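Local structure of inositol-3-phosphate synthase (Caenorhabditis elegans, 1VKO) at residues 287-301 with 312-325. The protein belongs to the myo-inositol-1-phosphate synthase family and binds NAD through a Rossmann-type domain. Numbering follows the deposited sequence.
Sequences VASILEGAHYINGSP and LAERHKVFVGGDDF. With NAD (nicotinamide-adenine-dinucleotide), chain G.
Tyr296 and Ile297 pair in parallel with Val320 and Gly321 of strand 320-321, outermost within this chain in the parallel Rossmann-type sheet, within the beta-alpha-beta unit 295-298, 307-316, 320-321. At the start of the pairing, ND1 of His295 accepts a hydrogen bond from the backbone N of Phe319, nearly straight at 174° and 3.1 Å long, close to the ring plane. Chi1 of -47°, with CG anti to the carbonyl carbon, sets the imidazole alongside the Phe319 ring, the two planes oblique, neither stacked nor edge-to-face. Helices 287-291 and 312-316 run nearly parallel, and Ile290 packs across from its helix onto helix 312-316 and the chain after it: its CG2 meets His316 CB at 3.5 Å, CD1 reaches Ala313 CB, and CG1 touches Val318 CG1. Further along, Asn298, its CG anti to the backbone N (chi1 174°), closes an Asx turn by accepting Ser300 N on OD1. Its ND2 gives a weak bond to Asp323 OD1 and another bond to Gln302 O. Beyond lies the NAD pocket, where Asp324 forms a salt bridge with Lys373, and Ser300 OG and NAD O3D share a hydrogen bond. Gly299 CA sits over the Phe325 ring, 3.9 Å from its centroid, while Gly299 O accepts Phe325 N at 3.1 Å.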
loop_
_atom_site.group_PDB
_atom_site.type_symbol
_atom_site.label_atom_id
_atom_site.label_comp_id
_atom_site.label_asym_id
_atom_site.label_seq_id
_atom_site.Cartn_x
_atom_site.Cartn_y
_atom_site.Cartn_z
ATOM N N VAL A 287 11.761 -42.804 -0.201
ATOM C CA VAL A 287 11.958 -44.271 -0.300
ATOM C C VAL A 287 11.950 -44.993 1.063
ATOM O O VAL A 287 11.250 -45.983 1.242
ATOM C CB VAL A 287 13.192 -44.595 -1.171
ATOM C CG1 VAL A 287 13.488 -46.089 -1.204
ATOM C CG2 VAL A 287 12.946 -44.124 -2.597
ATOM N N ALA A 288 12.675 -44.479 2.046
ATOM C CA ALA A 288 12.670 -45.108 3.366
ATOM C C ALA A 288 11.264 -45.183 3.983
ATOM O O ALA A 288 10.966 -46.086 4.774
ATOM C CB ALA A 288 13.591 -44.387 4.272
ATOM N N SER A 289 10.419 -44.217 3.610
ATOM C CA SER A 289 9.079 -44.039 4.165
ATOM C C SER A 289 8.187 -45.092 3.558
ATOM O O SER A 289 7.538 -45.858 4.283
ATOM C CB SER A 289 8.523 -42.636 3.849
ATOM O OG SER A 289 9.425 -41.638 4.282
ATOM N N ILE A 290 8.184 -45.128 2.230
ATOM C CA ILE A 290 7.335 -46.039 1.497
ATOM C C ILE A 290 7.686 -47.466 1.846
ATOM O O ILE A 290 6.805 -48.227 2.227
ATOM C CB ILE A 290 7.449 -45.814 -0.023
ATOM C CG1 ILE A 290 6.893 -44.446 -0.391
ATOM C CG2 ILE A 290 6.710 -46.912 -0.760
ATOM C CD1 ILE A 290 7.455 -43.910 -1.714
ATOM N N LEU A 291 8.967 -47.814 1.757
ATOM C CA LEU A 291 9.407 -49.183 2.070
ATOM C C LEU A 291 9.011 -49.652 3.463
ATOM O O LEU A 291 8.807 -50.832 3.671
ATOM C CB LEU A 291 10.916 -49.386 1.800
ATOM C CG LEU A 291 11.231 -49.189 0.314
ATOM C CD1 LEU A 291 12.670 -49.057 0.155
ATOM C CD2 LEU A 291 10.749 -50.340 -0.499
ATOM N N GLU A 292 8.852 -48.708 4.388
ATOM C CA GLU A 292 8.366 -48.993 5.753
ATOM C C GLU A 292 6.868 -48.781 5.985
ATOM O O GLU A 292 6.411 -48.771 7.132
ATOM C CB GLU A 292 9.134 -48.141 6.750
ATOM C CG GLU A 292 10.609 -48.474 6.820
ATOM C CD GLU A 292 10.843 -49.908 7.259
ATOM O OE1 GLU A 292 9.942 -50.460 7.940
ATOM O OE2 GLU A 292 11.912 -50.476 6.921
ATOM N N GLY A 293 6.098 -48.583 4.920
ATOM C CA GLY A 293 4.657 -48.403 5.085
ATOM C C GLY A 293 4.198 -47.082 5.697
ATOM O O GLY A 293 3.008 -46.921 6.003
ATOM N N ALA A 294 5.138 -46.148 5.876
ATOM C CA ALA A 294 4.841 -44.740 6.229
ATOM C C ALA A 294 4.476 -43.909 4.998
ATOM O O ALA A 294 4.990 -44.140 3.905
ATOM C CB ALA A 294 6.027 -44.098 6.942
ATOM N N HIS A 295 3.589 -42.940 5.175
ATOM C CA HIS A 295 3.189 -42.081 4.072
ATOM C C HIS A 295 4.170 -40.919 4.041
ATOM O O HIS A 295 4.835 -40.612 5.042
ATOM C CB HIS A 295 1.753 -41.556 4.256
ATOM C CG HIS A 295 0.768 -42.612 4.655
ATOM N ND1 HIS A 295 0.281 -43.545 3.769
ATOM C CD2 HIS A 295 0.174 -42.876 5.839
ATOM C CE1 HIS A 295 -0.548 -44.358 4.395
ATOM N NE2 HIS A 295 -0.644 -43.964 5.650
ATOM N N TYR A 296 4.253 -40.270 2.898
ATOM C CA TYR A 296 5.243 -39.245 2.724
ATOM C C TYR A 296 4.664 -37.964 2.115
ATOM O O TYR A 296 4.068 -37.995 0.996
ATOM C CB TYR A 296 6.422 -39.781 1.896
ATOM C CG TYR A 296 7.568 -38.794 1.849
ATOM C CD1 TYR A 296 8.502 -38.708 2.882
ATOM C CD2 TYR A 296 7.688 -37.924 0.799
ATOM C CE1 TYR A 296 9.541 -37.771 2.827
ATOM C CE2 TYR A 296 8.681 -36.981 0.756
ATOM C CZ TYR A 296 9.621 -36.915 1.725
ATOM O OH TYR A 296 10.637 -35.946 1.606
ATOM N N ILE A 297 4.838 -36.862 2.866
ATOM C CA ILE A 297 4.465 -35.487 2.430
ATOM C C ILE A 297 5.653 -34.564 2.185
ATOM O O ILE A 297 6.543 -34.428 3.049
ATOM C CB ILE A 297 3.512 -34.782 3.464
ATOM C CG1 ILE A 297 2.393 -35.715 3.967
ATOM C CG2 ILE A 297 2.966 -33.425 2.899
ATOM C CD1 ILE A 297 1.503 -36.267 2.898
ATOM N N ASN A 298 5.649 -33.924 1.012
ATOM C CA ASN A 298 6.671 -32.970 0.594
ATOM C C ASN A 298 6.159 -31.523 0.717
ATOM O O ASN A 298 5.338 -31.088 -0.109
ATOM C CB ASN A 298 7.070 -33.227 -0.870
ATOM C CG ASN A 298 8.062 -32.154 -1.425
ATOM O OD1 ASN A 298 8.843 -31.566 -0.681
ATOM N ND2 ASN A 298 8.025 -31.924 -2.737
ATOM N N GLY A 299 6.667 -30.809 1.728
ATOM C CA GLY A 299 6.277 -29.457 2.076
ATOM C C GLY A 299 7.096 -28.405 1.346
ATOM O O GLY A 299 6.837 -27.197 1.472
ATOM N N SER A 300 8.069 -28.858 0.550
ATOM C CA SER A 300 8.992 -27.960 -0.136
ATOM C C SER A 300 8.831 -28.056 -1.665
ATOM O O SER A 300 8.113 -28.932 -2.176
ATOM C CB SER A 300 10.432 -28.256 0.263
ATOM O OG SER A 300 10.633 -28.027 1.644
ATOM N N PRO A 301 9.435 -27.105 -2.376
ATOM C CA PRO A 301 9.326 -27.026 -3.825
ATOM C C PRO A 301 10.006 -28.136 -4.625
ATOM O O PRO A 301 9.591 -28.338 -5.760
ATOM C CB PRO A 301 10.033 -25.698 -4.152
ATOM C CG PRO A 301 9.932 -24.934 -2.945
ATOM C CD PRO A 301 10.163 -25.951 -1.833
ATOM N N LEU A 312 6.417 -46.317 -6.895
ATOM C CA LEU A 312 6.852 -47.117 -5.749
ATOM C C LEU A 312 5.820 -47.043 -4.630
ATOM O O LEU A 312 5.534 -48.031 -3.951
ATOM C CB LEU A 312 8.246 -46.673 -5.265
ATOM C CG LEU A 312 8.943 -47.505 -4.163
ATOM C CD1 LEU A 312 9.418 -48.911 -4.617
ATOM C CD2 LEU A 312 10.089 -46.722 -3.580
ATOM N N ALA A 313 5.251 -45.853 -4.448
ATOM C CA ALA A 313 4.150 -45.699 -3.529
ATOM C C ALA A 313 2.912 -46.498 -3.981
ATOM O O ALA A 313 2.250 -47.115 -3.148
ATOM C CB ALA A 313 3.824 -44.243 -3.360
ATOM N N GLU A 314 2.581 -46.473 -5.281
ATOM C CA GLU A 314 1.428 -47.247 -5.798
ATOM C C GLU A 314 1.631 -48.728 -5.437
ATOM O O GLU A 314 0.722 -49.401 -4.963
ATOM C CB GLU A 314 1.240 -47.092 -7.335
ATOM C CG GLU A 314 0.451 -45.863 -7.838
ATOM C CD GLU A 314 0.701 -45.508 -9.328
ATOM O OE1 GLU A 314 1.600 -46.103 -9.985
ATOM O OE2 GLU A 314 0.007 -44.603 -9.858
ATOM N N ARG A 315 2.849 -49.207 -5.654
ATOM C CA ARG A 315 3.192 -50.606 -5.469
ATOM C C ARG A 315 3.212 -51.007 -4.012
ATOM O O ARG A 315 3.030 -52.177 -3.693
ATOM C CB ARG A 315 4.552 -50.886 -6.097
ATOM C CG ARG A 315 4.535 -52.068 -7.054
ATOM C CD ARG A 315 5.725 -52.117 -7.992
ATOM N NE ARG A 315 6.973 -52.183 -7.242
ATOM C CZ ARG A 315 8.163 -52.108 -7.802
ATOM N NH1 ARG A 315 8.233 -51.958 -9.121
ATOM N NH2 ARG A 315 9.274 -52.174 -7.058
ATOM N N HIS A 316 3.422 -50.052 -3.120
ATOM C CA HIS A 316 3.544 -50.379 -1.693
ATOM C C HIS A 316 2.334 -49.987 -0.852
ATOM O O HIS A 316 2.322 -50.191 0.367
ATOM C CB HIS A 316 4.853 -49.833 -1.110
ATOM C CG HIS A 316 6.015 -50.756 -1.291
ATOM N ND1 HIS A 316 6.730 -50.836 -2.467
ATOM C CD2 HIS A 316 6.577 -51.655 -0.450
ATOM C CE1 HIS A 316 7.688 -51.740 -2.346
ATOM N NE2 HIS A 316 7.616 -52.252 -1.131
ATOM N N LYS A 317 1.312 -49.456 -1.523
ATOM C CA LYS A 317 0.030 -49.120 -0.904
ATOM C C LYS A 317 0.122 -48.041 0.183
ATOM O O LYS A 317 -0.473 -48.137 1.271
ATOM C CB LYS A 317 -0.693 -50.389 -0.419
ATOM C CG LYS A 317 -1.675 -50.995 -1.435
ATOM C CD LYS A 317 -1.015 -51.423 -2.752
ATOM C CE LYS A 317 -1.775 -52.601 -3.386
ATOM N N VAL A 318 0.847 -46.984 -0.168
ATOM C CA VAL A 318 1.112 -45.847 0.707
ATOM C C VAL A 318 0.732 -44.540 -0.029
ATOM O O VAL A 318 0.690 -44.509 -1.276
ATOM C CB VAL A 318 2.586 -45.944 1.139
ATOM C CG1 VAL A 318 3.412 -44.773 0.676
ATOM C CG2 VAL A 318 2.706 -46.274 2.643
ATOM N N PHE A 319 0.408 -43.482 0.715
ATOM C CA PHE A 319 0.039 -42.202 0.081
ATOM C C PHE A 319 1.205 -41.261 0.022
ATOM O O PHE A 319 1.994 -41.198 0.973
ATOM C CB PHE A 319 -1.091 -41.464 0.824
ATOM C CG PHE A 319 -2.435 -42.134 0.743
ATOM C CD1 PHE A 319 -3.120 -42.222 -0.464
ATOM C CD2 PHE A 319 -3.039 -42.633 1.888
ATOM C CE1 PHE A 319 -4.372 -42.841 -0.526
ATOM C CE2 PHE A 319 -4.286 -43.254 1.835
ATOM C CZ PHE A 319 -4.954 -43.354 0.637
ATOM N N VAL A 320 1.298 -40.526 -1.096
ATOM C CA VAL A 320 2.255 -39.439 -1.222
ATOM C C VAL A 320 1.526 -38.104 -1.335
ATOM O O VAL A 320 0.343 -38.090 -1.682
ATOM C CB VAL A 320 3.346 -39.678 -2.321
ATOM C CG1 VAL A 320 4.162 -40.866 -1.948
ATOM C CG2 VAL A 320 2.763 -39.831 -3.763
ATOM N N GLY A 321 2.212 -37.001 -1.008
ATOM C CA GLY A 321 1.629 -35.651 -1.136
ATOM C C GLY A 321 2.658 -34.543 -1.379
ATOM O O GLY A 321 3.822 -34.689 -1.036
ATOM N N GLY A 322 2.220 -33.439 -1.984
ATOM C CA GLY A 322 3.073 -32.278 -2.296
ATOM C C GLY A 322 2.514 -31.476 -3.462
ATOM O O GLY A 322 1.476 -31.829 -4.013
ATOM N N ASP A 323 3.175 -30.387 -3.852
ATOM C CA ASP A 323 4.405 -29.962 -3.246
ATOM C C ASP A 323 4.242 -28.534 -2.767
ATOM O O ASP A 323 3.647 -27.698 -3.478
ATOM C CB ASP A 323 5.504 -29.953 -4.304
ATOM C CG ASP A 323 5.780 -31.302 -4.885
ATOM O OD1 ASP A 323 5.727 -32.356 -4.162
ATOM O OD2 ASP A 323 6.139 -31.413 -6.068
ATOM N N ASP A 324 4.791 -28.252 -1.585
ATOM C CA ASP A 324 5.124 -26.888 -1.138
ATOM C C ASP A 324 3.945 -26.206 -0.442
ATOM O O ASP A 324 2.918 -25.907 -1.092
ATOM C CB ASP A 324 5.657 -26.059 -2.315
ATOM C CG ASP A 324 6.478 -24.845 -1.886
ATOM O OD1 ASP A 324 6.987 -24.797 -0.741
ATOM O OD2 ASP A 324 6.700 -23.896 -2.671
ATOM N N PHE A 325 4.106 -25.954 0.870
ATOM C CA PHE A 325 3.065 -25.344 1.675
ATOM C C PHE A 325 2.533 -24.150 0.990
ATOM O O PHE A 325 3.284 -23.313 0.447
ATOM C CB PHE A 325 3.565 -24.880 3.052
ATOM C CG PHE A 325 4.202 -25.963 3.894
ATOM C CD1 PHE A 325 3.536 -27.155 4.157
ATOM C CD2 PHE A 325 5.456 -25.771 4.461
ATOM C CE1 PHE A 325 4.143 -28.149 4.968
ATOM C CE2 PHE A 325 6.050 -26.775 5.270
ATOM C CZ PHE A 325 5.380 -27.935 5.495
HETATM P PA NAD G . 14.267 -23.527 8.377
HETATM O O1A NAD G . 15.615 -23.248 7.911
HETATM O O2A NAD G . 14.040 -22.785 9.629
HETATM O O5B NAD G . 14.135 -25.100 8.526
HETATM C C5B NAD G . 14.981 -25.951 7.812
HETATM C C4B NAD G . 15.576 -26.935 8.801
HETATM O O4B NAD G . 15.860 -28.134 8.115
HETATM C C3B NAD G . 16.874 -26.452 9.382
HETATM O O3B NAD G . 16.857 -26.929 10.718
HETATM C C2B NAD G . 17.955 -27.222 8.679
HETATM O O2B NAD G . 18.863 -27.599 9.712
HETATM C C1B NAD G . 17.210 -28.476 8.231
HETATM N N9A NAD G . 17.707 -29.257 7.069
HETATM C C8A NAD G . 18.273 -28.840 5.903
HETATM N N7A NAD G . 18.580 -29.930 5.166
HETATM C C5A NAD G . 18.232 -31.055 5.819
HETATM C C6A NAD G . 18.355 -32.428 5.541
HETATM N N6A NAD G . 18.955 -32.912 4.442
HETATM N N1A NAD G . 17.907 -33.329 6.473
HETATM C C2A NAD G . 17.383 -32.904 7.659
HETATM N N3A NAD G . 17.314 -31.575 7.923
HETATM C C4A NAD G . 17.714 -30.644 7.031
HETATM O O3 NAD G . 13.150 -23.172 7.258
HETATM P PN NAD G . 11.602 -23.253 7.622
HETATM O O1N NAD G . 11.468 -24.213 8.750
HETATM O O2N NAD G . 11.118 -21.880 7.790
HETATM O O5D NAD G . 10.892 -24.012 6.377
HETATM C C5D NAD G . 11.439 -25.206 5.843
HETATM C C4D NAD G . 11.002 -25.511 4.398
HETATM O O4D NAD G . 9.611 -25.352 4.260
HETATM C C3D NAD G . 11.650 -24.608 3.341
HETATM O O3D NAD G . 11.978 -25.390 2.227
HETATM C C2D NAD G . 10.510 -23.736 2.882
HETATM O O2D NAD G . 10.572 -23.313 1.530
HETATM C C1D NAD G . 9.343 -24.670 3.054
HETATM N N1N NAD G . 8.158 -23.822 3.041
HETATM C C2N NAD G . 7.983 -22.884 4.010
HETATM C C3N NAD G . 6.869 -22.076 3.959
HETATM C C7N NAD G . 6.534 -21.357 5.210
HETATM O O7N NAD G . 7.470 -21.505 6.262
HETATM N N7N NAD G . 5.400 -20.649 5.296
HETATM C C4N NAD G . 5.911 -22.220 2.937
HETATM C C5N NAD G . 6.117 -23.164 1.956
HETATM C C6N NAD G . 7.265 -23.969 2.009
HETATM O O HOH W 1 7.836 -29.843 -7.153
#